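Local coordinates for protein Cel44C (Paenibacillus polymyxa, PDB 2YIH) that hydrolyses internal beta-1,4-glucan linkages, notably in xyloglucan, through the glycoside hydrolase family 44 part of a longer multidomain protein, at residues A[286-291]-A[325-330]; A[309-314]-A[452-457]; A[357-362]-A[375-380]. The protein carries 8 engineered substitutions. All coordinates share one frame; numbering follows the deposited sequence.

Interaction 1. Residues A[286-291]-A[325-330]; sequences YPEAMG and SWIAQW. With BGC (beta-D-glucopyranose), chain B; BGC (beta-D-glucopyranose), chain C; BGC (beta-D-glucopyranose), chain D.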
loop_
_atom_site.group_PDB
_atom_site.type_symbol
_atom_site.label_atom_id
_atom_site.label_comp_id
_atom_site.label_asym_id
_atom_site.label_seq_id
_atom_site.Cartn_x
_atom_site.Cartn_y
_atom_site.Cartn_z
ATOM N N TYR A 286 -7.354 -6.085 -2.932
ATOM C CA TYR A 286 -8.673 -5.505 -3.065
ATOM C C TYR A 286 -9.648 -6.544 -2.539
ATOM O O TYR A 286 -9.784 -7.634 -3.129
ATOM C CB TYR A 286 -8.951 -5.177 -4.532
ATOM C CG TYR A 286 -7.970 -4.182 -5.088
ATOM C CD1 TYR A 286 -8.018 -2.843 -4.702
ATOM C CD2 TYR A 286 -6.934 -4.593 -5.931
ATOM C CE1 TYR A 286 -7.130 -1.925 -5.227
ATOM C CE2 TYR A 286 -6.033 -3.666 -6.452
ATOM C CZ TYR A 286 -6.157 -2.335 -6.070
ATOM O OH TYR A 286 -5.303 -1.403 -6.572
ATOM N N PRO A 287 -10.283 -6.256 -1.398
ATOM C CA PRO A 287 -11.180 -7.249 -0.783
ATOM C C PRO A 287 -12.181 -7.815 -1.789
ATOM O O PRO A 287 -12.742 -7.056 -2.609
ATOM C CB PRO A 287 -11.886 -6.443 0.328
ATOM C CG PRO A 287 -10.827 -5.428 0.766
ATOM C CD PRO A 287 -10.068 -5.068 -0.540
ATOM N N GLU A 288 -12.348 -9.142 -1.774
ATOM C CA GLU A 288 -13.429 -9.800 -2.498
ATOM C C GLU A 288 -14.682 -9.916 -1.637
ATOM O O GLU A 288 -15.699 -10.444 -2.103
ATOM C CB GLU A 288 -12.996 -11.192 -2.974
ATOM C CG GLU A 288 -11.871 -11.155 -4.019
ATOM C CD GLU A 288 -12.377 -10.981 -5.454
ATOM O OE1 GLU A 288 -13.563 -10.643 -5.654
ATOM O OE2 GLU A 288 -11.588 -11.207 -6.392
ATOM N N ALA A 289 -14.579 -9.511 -0.378
ATOM C CA ALA A 289 -15.722 -9.472 0.547
ATOM C C ALA A 289 -16.983 -8.887 -0.071
ATOM O O ALA A 289 -16.957 -7.804 -0.711
ATOM C CB ALA A 289 -15.344 -8.741 1.828
ATOM N N MET A 290 -18.075 -9.628 0.106
ATOM C CA MET A 290 -19.400 -9.268 -0.404
ATOM C C MET A 290 -20.380 -8.938 0.726
ATOM O O MET A 290 -20.323 -9.536 1.800
ATOM C CB MET A 290 -19.985 -10.447 -1.187
ATOM C CG MET A 290 -19.067 -10.987 -2.237
ATOM S SD MET A 290 -19.200 -10.050 -3.759
ATOM C CE MET A 290 -20.060 -11.249 -4.774
ATOM N N GLY A 291 -21.321 -8.047 0.442
ATOM C CA GLY A 291 -22.468 -7.852 1.311
ATOM C C GLY A 291 -23.603 -7.349 0.452
ATOM O O GLY A 291 -23.382 -6.549 -0.457
ATOM N N SER A 325 -16.695 -14.455 0.399
ATOM C CA SER A 325 -15.944 -14.298 -0.856
ATOM C C SER A 325 -15.473 -15.673 -1.321
ATOM O O SER A 325 -15.391 -16.624 -0.514
ATOM C CB SER A 325 -14.702 -13.408 -0.640
ATOM O OG SER A 325 -13.695 -14.101 0.082
ATOM N N TRP A 326 -15.060 -15.743 -2.582
ATOM C CA TRP A 326 -14.527 -16.999 -3.146
ATOM C C TRP A 326 -13.218 -17.382 -2.470
ATOM O O TRP A 326 -12.904 -18.552 -2.360
ATOM C CB TRP A 326 -14.321 -16.854 -4.648
ATOM C CG TRP A 326 -13.169 -15.934 -5.077
ATOM C CD1 TRP A 326 -13.257 -14.603 -5.454
ATOM C CD2 TRP A 326 -11.812 -16.313 -5.299
ATOM N NE1 TRP A 326 -12.027 -14.144 -5.874
ATOM C CE2 TRP A 326 -11.116 -15.158 -5.752
ATOM C CE3 TRP A 326 -11.093 -17.498 -5.106
ATOM C CZ2 TRP A 326 -9.758 -15.187 -6.082
ATOM C CZ3 TRP A 326 -9.742 -17.515 -5.435
ATOM C CH2 TRP A 326 -9.096 -16.369 -5.937
ATOM N N ILE A 327 -12.480 -16.401 -1.944
ATOM C CA ILE A 327 -11.266 -16.711 -1.203
ATOM C C ILE A 327 -11.550 -17.423 0.134
ATOM O O ILE A 327 -10.909 -18.439 0.438
ATOM C CB ILE A 327 -10.415 -15.455 -0.939
ATOM C CG1 ILE A 327 -9.986 -14.814 -2.264
ATOM C CG2 ILE A 327 -9.112 -15.806 -0.199
ATOM C CD1 ILE A 327 -9.599 -13.329 -2.074
ATOM N N ALA A 328 -12.484 -16.884 0.923
ATOM C CA ALA A 328 -12.888 -17.514 2.185
ATOM C C ALA A 328 -13.598 -18.835 1.868
ATOM O O ALA A 328 -13.432 -19.820 2.571
ATOM C CB ALA A 328 -13.798 -16.588 2.969
ATOM N N GLN A 329 -14.312 -18.887 0.754
ATOM C CA GLN A 329 -15.030 -20.105 0.410
ATOM C C GLN A 329 -14.083 -21.273 0.120
ATOM O O GLN A 329 -14.284 -22.378 0.640
ATOM C CB GLN A 329 -15.988 -19.854 -0.775
ATOM C CG GLN A 329 -16.691 -21.095 -1.247
ATOM C CD GLN A 329 -17.525 -21.731 -0.138
ATOM O OE1 GLN A 329 -18.157 -21.034 0.657
ATOM N NE2 GLN A 329 -17.569 -23.066 -0.119
ATOM N N TRP A 330 -13.046 -21.044 -0.697
ATOM C CA TRP A 330 -12.263 -22.142 -1.221
ATOM C C TRP A 330 -10.843 -22.181 -0.703
ATOM O O TRP A 330 -10.156 -23.172 -0.916
ATOM C CB TRP A 330 -12.277 -22.131 -2.758
ATOM C CG TRP A 330 -13.622 -22.455 -3.316
ATOM C CD1 TRP A 330 -14.483 -21.595 -3.930
ATOM C CD2 TRP A 330 -14.250 -23.745 -3.339
ATOM N NE1 TRP A 330 -15.628 -22.271 -4.320
ATOM C CE2 TRP A 330 -15.505 -23.588 -3.962
ATOM C CE3 TRP A 330 -13.875 -25.016 -2.881
ATOM C CZ2 TRP A 330 -16.391 -24.666 -4.153
ATOM C CZ3 TRP A 330 -14.757 -26.088 -3.070
ATOM C CH2 TRP A 330 -15.988 -25.902 -3.718
HETATM C C2 BGC B . -11.785 -25.311 -6.827
HETATM C C3 BGC B . -11.923 -23.793 -6.745
HETATM C C4 BGC B . -13.110 -23.272 -7.552
HETATM C C5 BGC B . -14.347 -24.081 -7.177
HETATM C C6 BGC B . -15.602 -23.646 -7.919
HETATM C C1 BGC B . -13.125 -25.978 -6.529
HETATM O O1 BGC B . -13.055 -27.401 -6.694
HETATM O O2 BGC B . -10.800 -25.755 -5.890
HETATM O O3 BGC B . -10.724 -23.143 -7.181
HETATM O O4 BGC B . -13.347 -21.918 -7.183
HETATM O O5 BGC B . -14.086 -25.453 -7.446
HETATM O O6 BGC B . -15.409 -23.934 -9.303
HETATM C C2 BGC C . -10.072 -15.792 -10.876
HETATM C C3 BGC C . -9.662 -14.360 -10.587
HETATM C C4 BGC C . -10.909 -13.536 -10.253
HETATM C C5 BGC C . -11.814 -14.224 -9.242
HETATM C C6 BGC C . -13.142 -13.480 -9.101
HETATM C C1 BGC C . -10.887 -16.345 -9.711
HETATM O O2 BGC C . -8.903 -16.559 -11.113
HETATM O O3 BGC C . -9.056 -13.769 -11.738
HETATM O O4 BGC C . -10.487 -12.319 -9.674
HETATM O O5 BGC C . -12.074 -15.564 -9.637
HETATM O O6 BGC C . -13.724 -13.376 -10.409
HETATM C C2 BGC D . -10.541 -9.995 -9.621
HETATM C C3 BGC D . -10.459 -8.690 -10.405
HETATM C C4 BGC D . -9.231 -8.688 -11.347
HETATM C C5 BGC D . -9.341 -9.962 -12.188
HETATM C C6 BGC D . -8.237 -10.141 -13.225
HETATM C C1 BGC D . -10.510 -11.201 -10.536
HETATM O O2 BGC D . -11.745 -10.083 -8.843
HETATM O O3 BGC D . -10.302 -7.644 -9.453
HETATM O O4 BGC D . -9.159 -7.461 -12.120
HETATM O O5 BGC D . -9.332 -11.134 -11.354
HETATM O O6 BGC D . -8.556 -11.281 -14.025
#

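Interaction 2. Residues A[309-314]-A[452-457]; sequences RMQAPR and MNKSMD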
loop_
_atom_site.group_PDB
_atom_site.type_symbol
_atom_site.label_atom_id
_atom_site.label_comp_id
_atom_site.label_asym_id
_atom_site.label_seq_id
_atom_site.Cartn_x
_atom_site.Cartn_y
_atom_site.Cartn_z
ATOM N N ARG A 309 -18.439 -4.040 4.519
ATOM C CA ARG A 309 -17.235 -3.216 4.303
ATOM C C ARG A 309 -16.555 -2.969 5.645
ATOM O O ARG A 309 -15.329 -3.077 5.759
ATOM C CB ARG A 309 -17.613 -1.870 3.647
ATOM C CG ARG A 309 -16.443 -0.873 3.469
ATOM C CD ARG A 309 -16.843 0.326 2.570
ATOM N NE ARG A 309 -17.267 -0.122 1.238
ATOM C CZ ARG A 309 -18.524 -0.130 0.761
ATOM N NH1 ARG A 309 -19.550 0.387 1.465
ATOM N NH2 ARG A 309 -18.756 -0.662 -0.443
ATOM N N MET A 310 -17.338 -2.692 6.690
ATOM C CA MET A 310 -16.707 -2.403 7.990
ATOM C C MET A 310 -16.150 -3.631 8.721
ATOM O O MET A 310 -15.266 -3.478 9.580
ATOM C CB MET A 310 -17.685 -1.657 8.907
ATOM C CG MET A 310 -18.067 -0.281 8.305
ATOM S SD MET A 310 -19.151 0.703 9.389
ATOM C CE MET A 310 -20.680 -0.143 9.036
ATOM N N GLN A 311 -16.688 -4.824 8.419
ATOM C CA GLN A 311 -16.186 -6.077 8.991
ATOM C C GLN A 311 -14.995 -6.611 8.209
ATOM O O GLN A 311 -14.143 -7.270 8.783
ATOM C CB GLN A 311 -17.274 -7.162 9.009
ATOM C CG GLN A 311 -18.465 -6.822 9.936
ATOM C CD GLN A 311 -18.020 -6.474 11.375
ATOM O OE1 GLN A 311 -17.110 -7.110 11.959
ATOM N NE2 GLN A 311 -18.650 -5.468 11.941
ATOM N N ALA A 312 -14.930 -6.302 6.917
ATOM C CA ALA A 312 -13.874 -6.855 6.046
ATOM C C ALA A 312 -12.415 -6.717 6.543
ATOM O O ALA A 312 -11.580 -7.597 6.260
ATOM C CB ALA A 312 -14.013 -6.281 4.613
ATOM N N PRO A 313 -12.079 -5.620 7.248
ATOM C CA PRO A 313 -10.721 -5.565 7.761
ATOM C C PRO A 313 -10.350 -6.756 8.652
ATOM O O PRO A 313 -9.170 -7.022 8.814
ATOM C CB PRO A 313 -10.717 -4.256 8.562
ATOM C CG PRO A 313 -11.687 -3.375 7.751
ATOM C CD PRO A 313 -12.797 -4.344 7.493
ATOM N N ARG A 314 -11.327 -7.443 9.234
ATOM C CA ARG A 314 -11.020 -8.613 10.073
ATOM C C ARG A 314 -10.358 -9.772 9.274
ATOM O O ARG A 314 -9.633 -10.590 9.842
ATOM C CB ARG A 314 -12.259 -9.098 10.809
ATOM C CG ARG A 314 -12.668 -8.110 11.914
ATOM C CD ARG A 314 -14.076 -8.380 12.403
ATOM N NE ARG A 314 -14.151 -9.698 13.042
ATOM C CZ ARG A 314 -15.277 -10.353 13.345
ATOM N NH1 ARG A 314 -16.475 -9.840 13.048
ATOM N NH2 ARG A 314 -15.200 -11.575 13.906
ATOM N N MET A 452 -13.784 3.089 17.328
ATOM C CA MET A 452 -14.880 3.265 16.378
ATOM C C MET A 452 -16.060 2.371 16.675
ATOM O O MET A 452 -15.887 1.255 17.168
ATOM C CB MET A 452 -14.387 3.058 14.942
ATOM C CG MET A 452 -13.956 1.615 14.621
ATOM S SD MET A 452 -12.545 1.534 13.496
ATOM C CE MET A 452 -11.226 2.025 14.643
ATOM N N ASN A 453 -17.259 2.868 16.348
ATOM C CA ASN A 453 -18.488 2.088 16.408
ATOM C C ASN A 453 -18.981 1.773 14.996
ATOM O O ASN A 453 -19.343 2.699 14.234
ATOM C CB ASN A 453 -19.552 2.911 17.172
ATOM C CG ASN A 453 -20.823 2.115 17.452
ATOM O OD1 ASN A 453 -21.060 1.064 16.870
ATOM N ND2 ASN A 453 -21.684 2.678 18.292
ATOM N N LYS A 454 -18.963 0.478 14.658
ATOM C CA LYS A 454 -19.359 -0.033 13.340
ATOM C C LYS A 454 -20.865 -0.314 13.259
ATOM O O LYS A 454 -21.394 -0.636 12.183
ATOM C CB LYS A 454 -18.596 -1.327 13.026
ATOM C CG LYS A 454 -17.071 -1.151 12.920
ATOM C CD LYS A 454 -16.355 -2.481 12.738
ATOM C CE LYS A 454 -16.066 -3.141 14.073
ATOM N NZ LYS A 454 -15.503 -4.497 13.882
ATOM N N SER A 455 -21.557 -0.238 14.399
ATOM C CA SER A 455 -23.019 -0.433 14.374
ATOM C C SER A 455 -23.688 0.660 13.559
ATOM O O SER A 455 -23.353 1.844 13.682
ATOM C CB SER A 455 -23.634 -0.420 15.772
ATOM O OG SER A 455 -25.070 -0.531 15.656
ATOM N N MET A 456 -24.666 0.261 12.748
ATOM C CA MET A 456 -25.406 1.248 11.976
ATOM C C MET A 456 -26.506 1.894 12.804
ATOM O O MET A 456 -26.998 2.964 12.442
ATOM C CB MET A 456 -26.003 0.623 10.717
ATOM C CG MET A 456 -24.963 0.184 9.714
ATOM S SD MET A 456 -25.711 -0.113 8.115
ATOM C CE MET A 456 -26.003 1.577 7.594
ATOM N N ASP A 457 -26.863 1.280 13.936
ATOM C CA ASP A 457 -28.106 1.576 14.680
ATOM C C ASP A 457 -27.894 1.987 16.146
ATOM O O ASP A 457 -28.722 2.694 16.742
ATOM C CB ASP A 457 -29.005 0.340 14.703
ATOM C CG ASP A 457 -29.326 -0.180 13.325
ATOM O OD1 ASP A 457 -29.750 0.624 12.481
ATOM O OD2 ASP A 457 -29.196 -1.406 13.102
HETATM O O HOH W 1 -13.759 -4.423 11.418
#

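Interaction 3. Residues A[357-362]-A[375-380]; sequences TSYSYG and DVLGIL. Engineered in segment 357-362: Ser358 (natural residue Glu).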
loop_
_atom_site.group_PDB
_atom_site.type_symbol
_atom_site.label_atom_id
_atom_site.label_comp_id
_atom_site.label_asym_id
_atom_site.label_seq_id
_atom_site.Cartn_x
_atom_site.Cartn_y
_atom_site.Cartn_z
ATOM N N THR A 357 0.954 -2.533 -1.298
ATOM C CA THR A 357 1.220 -1.286 -2.052
ATOM C C THR A 357 0.068 -0.766 -2.888
ATOM O O THR A 357 0.191 0.280 -3.536
ATOM C CB THR A 357 2.433 -1.452 -3.000
ATOM O OG1 THR A 357 2.196 -2.551 -3.889
ATOM C CG2 THR A 357 3.708 -1.734 -2.151
ATOM N N SER A 358 -1.032 -1.495 -2.909
ATOM C CA SER A 358 -2.245 -0.984 -3.549
ATOM C C SER A 358 -3.425 -1.719 -2.938
ATOM O O SER A 358 -3.490 -2.975 -2.961
ATOM C CB SER A 358 -2.136 -1.196 -5.076
ATOM O OG SER A 358 -3.004 -0.324 -5.822
ATOM N N TYR A 359 -4.365 -0.960 -2.378
ATOM C CA TYR A 359 -5.543 -1.561 -1.734
ATOM C C TYR A 359 -6.621 -0.509 -1.560
ATOM O O TYR A 359 -6.334 0.686 -1.514
ATOM C CB TYR A 359 -5.163 -2.173 -0.367
ATOM C CG TYR A 359 -4.907 -1.158 0.759
ATOM C CD1 TYR A 359 -3.665 -0.522 0.894
ATOM C CD2 TYR A 359 -5.915 -0.860 1.676
ATOM C CE1 TYR A 359 -3.449 0.417 1.911
ATOM C CE2 TYR A 359 -5.705 0.040 2.700
ATOM C CZ TYR A 359 -4.482 0.668 2.818
ATOM O OH TYR A 359 -4.269 1.530 3.879
ATOM N N SER A 360 -7.845 -0.962 -1.327
ATOM C CA SER A 360 -8.961 -0.061 -1.015
ATOM C C SER A 360 -10.097 -0.921 -0.509
ATOM O O SER A 360 -10.279 -2.045 -0.995
ATOM C CB SER A 360 -9.451 0.663 -2.287
ATOM O OG SER A 360 -10.673 1.339 -1.998
ATOM N N TYR A 361 -10.892 -0.363 0.399
ATOM C CA TYR A 361 -12.089 -1.017 0.911
ATOM C C TYR A 361 -13.367 -0.406 0.314
ATOM O O TYR A 361 -14.479 -0.727 0.749
ATOM C CB TYR A 361 -12.088 -0.984 2.456
ATOM C CG TYR A 361 -11.164 -2.029 3.007
ATOM C CD1 TYR A 361 -9.767 -1.908 2.853
ATOM C CD2 TYR A 361 -11.670 -3.190 3.581
ATOM C CE1 TYR A 361 -8.890 -2.930 3.232
ATOM C CE2 TYR A 361 -10.795 -4.230 4.002
ATOM C CZ TYR A 361 -9.410 -4.080 3.811
ATOM O OH TYR A 361 -8.555 -5.085 4.187
ATOM N N GLY A 362 -13.206 0.470 -0.678
ATOM C CA GLY A 362 -14.368 1.091 -1.323
ATOM C C GLY A 362 -15.136 2.020 -0.360
ATOM O O GLY A 362 -14.626 2.404 0.697
ATOM N N ASP A 375 -10.053 1.365 10.811
ATOM C CA ASP A 375 -9.697 0.080 11.419
ATOM C C ASP A 375 -8.409 -0.457 10.719
ATOM O O ASP A 375 -7.452 -0.865 11.366
ATOM C CB ASP A 375 -10.861 -0.926 11.313
ATOM C CG ASP A 375 -10.716 -2.104 12.282
ATOM O OD1 ASP A 375 -9.803 -2.079 13.118
ATOM O OD2 ASP A 375 -11.504 -3.071 12.161
ATOM N N VAL A 376 -8.398 -0.409 9.392
ATOM C CA VAL A 376 -7.271 -0.957 8.602
ATOM C C VAL A 376 -5.973 -0.269 8.978
ATOM O O VAL A 376 -4.974 -0.941 9.182
ATOM C CB VAL A 376 -7.542 -0.834 7.060
ATOM C CG1 VAL A 376 -6.220 -1.121 6.224
ATOM C CG2 VAL A 376 -8.709 -1.793 6.628
ATOM N N LEU A 377 -5.955 1.052 9.140
ATOM C CA LEU A 377 -4.667 1.668 9.475
ATOM C C LEU A 377 -4.148 1.189 10.837
ATOM O O LEU A 377 -2.944 0.995 11.004
ATOM C CB LEU A 377 -4.744 3.205 9.441
ATOM C CG LEU A 377 -5.108 3.762 8.040
ATOM C CD1 LEU A 377 -5.358 5.302 8.110
ATOM C CD2 LEU A 377 -3.917 3.460 7.069
ATOM N N GLY A 378 -5.055 1.016 11.804
ATOM C CA GLY A 378 -4.672 0.465 13.142
ATOM C C GLY A 378 -4.106 -0.953 13.005
ATOM O O GLY A 378 -3.076 -1.319 13.610
ATOM N N ILE A 379 -4.815 -1.759 12.225
ATOM C CA ILE A 379 -4.459 -3.143 12.008
ATOM C C ILE A 379 -3.088 -3.252 11.329
ATOM O O ILE A 379 -2.232 -4.022 11.777
ATOM C CB ILE A 379 -5.531 -3.863 11.171
ATOM C CG1 ILE A 379 -6.857 -3.980 11.971
ATOM C CG2 ILE A 379 -5.021 -5.232 10.668
ATOM C CD1 ILE A 379 -8.060 -4.322 11.086
ATOM N N LEU A 380 -2.884 -2.516 10.227
ATOM C CA LEU A 380 -1.606 -2.606 9.539
ATOM C C LEU A 380 -0.493 -2.220 10.467
ATOM O O LEU A 380 0.604 -2.816 10.434
ATOM C CB LEU A 380 -1.574 -1.698 8.305
ATOM C CG LEU A 380 -2.571 -2.085 7.229
ATOM C CD1 LEU A 380 -2.653 -0.909 6.193
ATOM C CD2 LEU A 380 -2.210 -3.415 6.544
#

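Interaction 1. Residues A[286-291]-A[325-330]
Trp326 NE1 meets Glu288 OE2 from above the carboxylate plane, 78° out of it, and not along the carboxylate edge. The bond is 3.0 Å from NE1 to OE2 and nearly straight at the hydrogen (164°), and OE2 lies close to the plane of the indole ring, so the tryptophan donates edge-on while the glutamate accepts on its face. The same OE2 also takes the O2 hydroxyl of the chain D glucose, 2.7 Å from O2 to OE2. One carboxylate oxygen is thus shared between protein and sugar.

The indole is covered on both faces. Ile327 CG1 sits 3.6 Å above one face, over the ring centre, and C5 of the chain C glucose lies 3.1 Å above the opposite face, displaced toward the rim. With CG held between the backbone N and the carbonyl carbon (chi1 71°), Trp326 swings from the start of its helix so that NE1 arrives beside Glu288. Closer to the backbone, Glu288 CG rests 3.7 Å from Ile327 CD1, and Ser325 CB packs 3.5 Å from Glu288 O. Ser325 occupies the N-cap position: its OG accepts from Ala328 N at 3.1 Å and is also bonded to Glu323, which fixes the helix start from which Trp326 springs. One turn on, Trp330 offers a further sugar platform, its CE2 lying 3.5 Å from C5 of the chain B glucose. Arg295 donates to the backbone carbonyls of Tyr286 and Pro287, just before Glu288.

This is a carbohydrate cleft in familiar form, with aromatic faces for sugar C-H groups and a carboxylate for a hydroxyl. Because OE2 accepts both from the indole stacked on the chain C glucose and from O2 of the chain D glucose, one carboxylate oxygen would probably link the placement of two neighbouring sugars.

Interaction 2. Residues A[309-314]-A[452-457]
Lys454 and Met310 exchange contacts in both directions: Met310 CE comes within 3.3 Å of Lys454 O, while Lys454 CD lies 3.5 Å from Met310 O. The lysine runs on toward Gln311, its bend at the third torsion (chi3 -86°) turning the ammonium aside. In the conformer described, NZ stays 3.6 Å from Gln311 OE1, a near approach without a hydrogen bond. A water makes the polar link instead, accepting from Lys454 NZ at 3.0 Å and donating to Met310 O at 2.6 Å.

A second shell sets these groups in place. Gln311 OE1 takes Arg314 NH1, 3.0 Å from NH1 to OE1 and in the guanidinium plane, while Gln311 NE2 is bonded to Val431 O; Arg314 is paired in turn with Asp318, and Lys454 NZ also reaches Ile430 O. Where strand 446-453 ends, an Asx turn, Asn453 OD1 to Ser455 N at 2.8 Å, shapes the bend that presents Lys454.

The contact ties helix 303-311 of the TIM barrel to the beta-sandwich domain. At this junction the polar needs of a buried lysine are met by the carbonyl of Ile430 and by a bound water that passes the link on to Met310 O, while its aliphatic part packs on Met310.

Interaction 3. Residues A[357-362]-A[375-380]
Val376 splits its two methyls between two tyrosines, and this division organises the contact. CG2 is set over one face of the Tyr361 ring, 3.8 Å from the ring centroid and 20° off the normal, a CH-pi contact whose closest ring atom is Tyr361 CE1 at 3.6 Å. CG1, carried anti to the backbone N (chi1 168°), turns instead to Tyr359 CE2, 3.7 Å away.

Tyr359 comes from the direction opposite to Val376 and Leu380, while Leu377 crosses it at about a right angle, and its hydroxyl end enters between the two leucines: OH is 3.7 Å from Leu377 CD2 and equally 3.7 Å from Leu380 CD1. The tyrosines also touch one another, Tyr359 CD2 lying at the edge of the Tyr361 ring and in its plane. With an alanine in place of Tyr361, the face under Val376 CG2 would be gone, which is likely to open a gap beside that methyl and leave the Tyr359 ring less firmly held at CD2.

An ST turn, with Ser360 OG accepting from Gly362 N at 3.0 Å, shapes the backbone just past the strand, where Gly362 adopts a positive phi.

Here strand 353-359 and the segment following it pack on helix 367-382 inside one beta-alpha-beta crossover of the TIM barrel; Ala388 of the next strand backs both Tyr359 and Leu380. Across the interface the attraction is apolar and CH-pi, so the fit depends on the shapes of methyls and rings.

The three contacts adjoin one another between the glucan cleft and the domain junction. Interaction 1 holds the sugar-binding residues, and its centre lies about 16 Å from the centre of each of the others; the centres of interactions 2 and 3 are about 13 Å apart. Tyr286 OH, on a residue of the glycan pocket, probably bonds to the engineered Ser358 OG at 2.6 Å, and Pro287 CG packs 3.5 Å from Tyr361 CE2. Arg309 NE then reaches Tyr361 O at 2.9 Å, while Pro313 CG meets Val376 CG2 at 3.6 Å. Ala289 CB and Ala312 CB, 3.9 Å apart, join interactions 1 and 2 directly, so each pair of contacts touches.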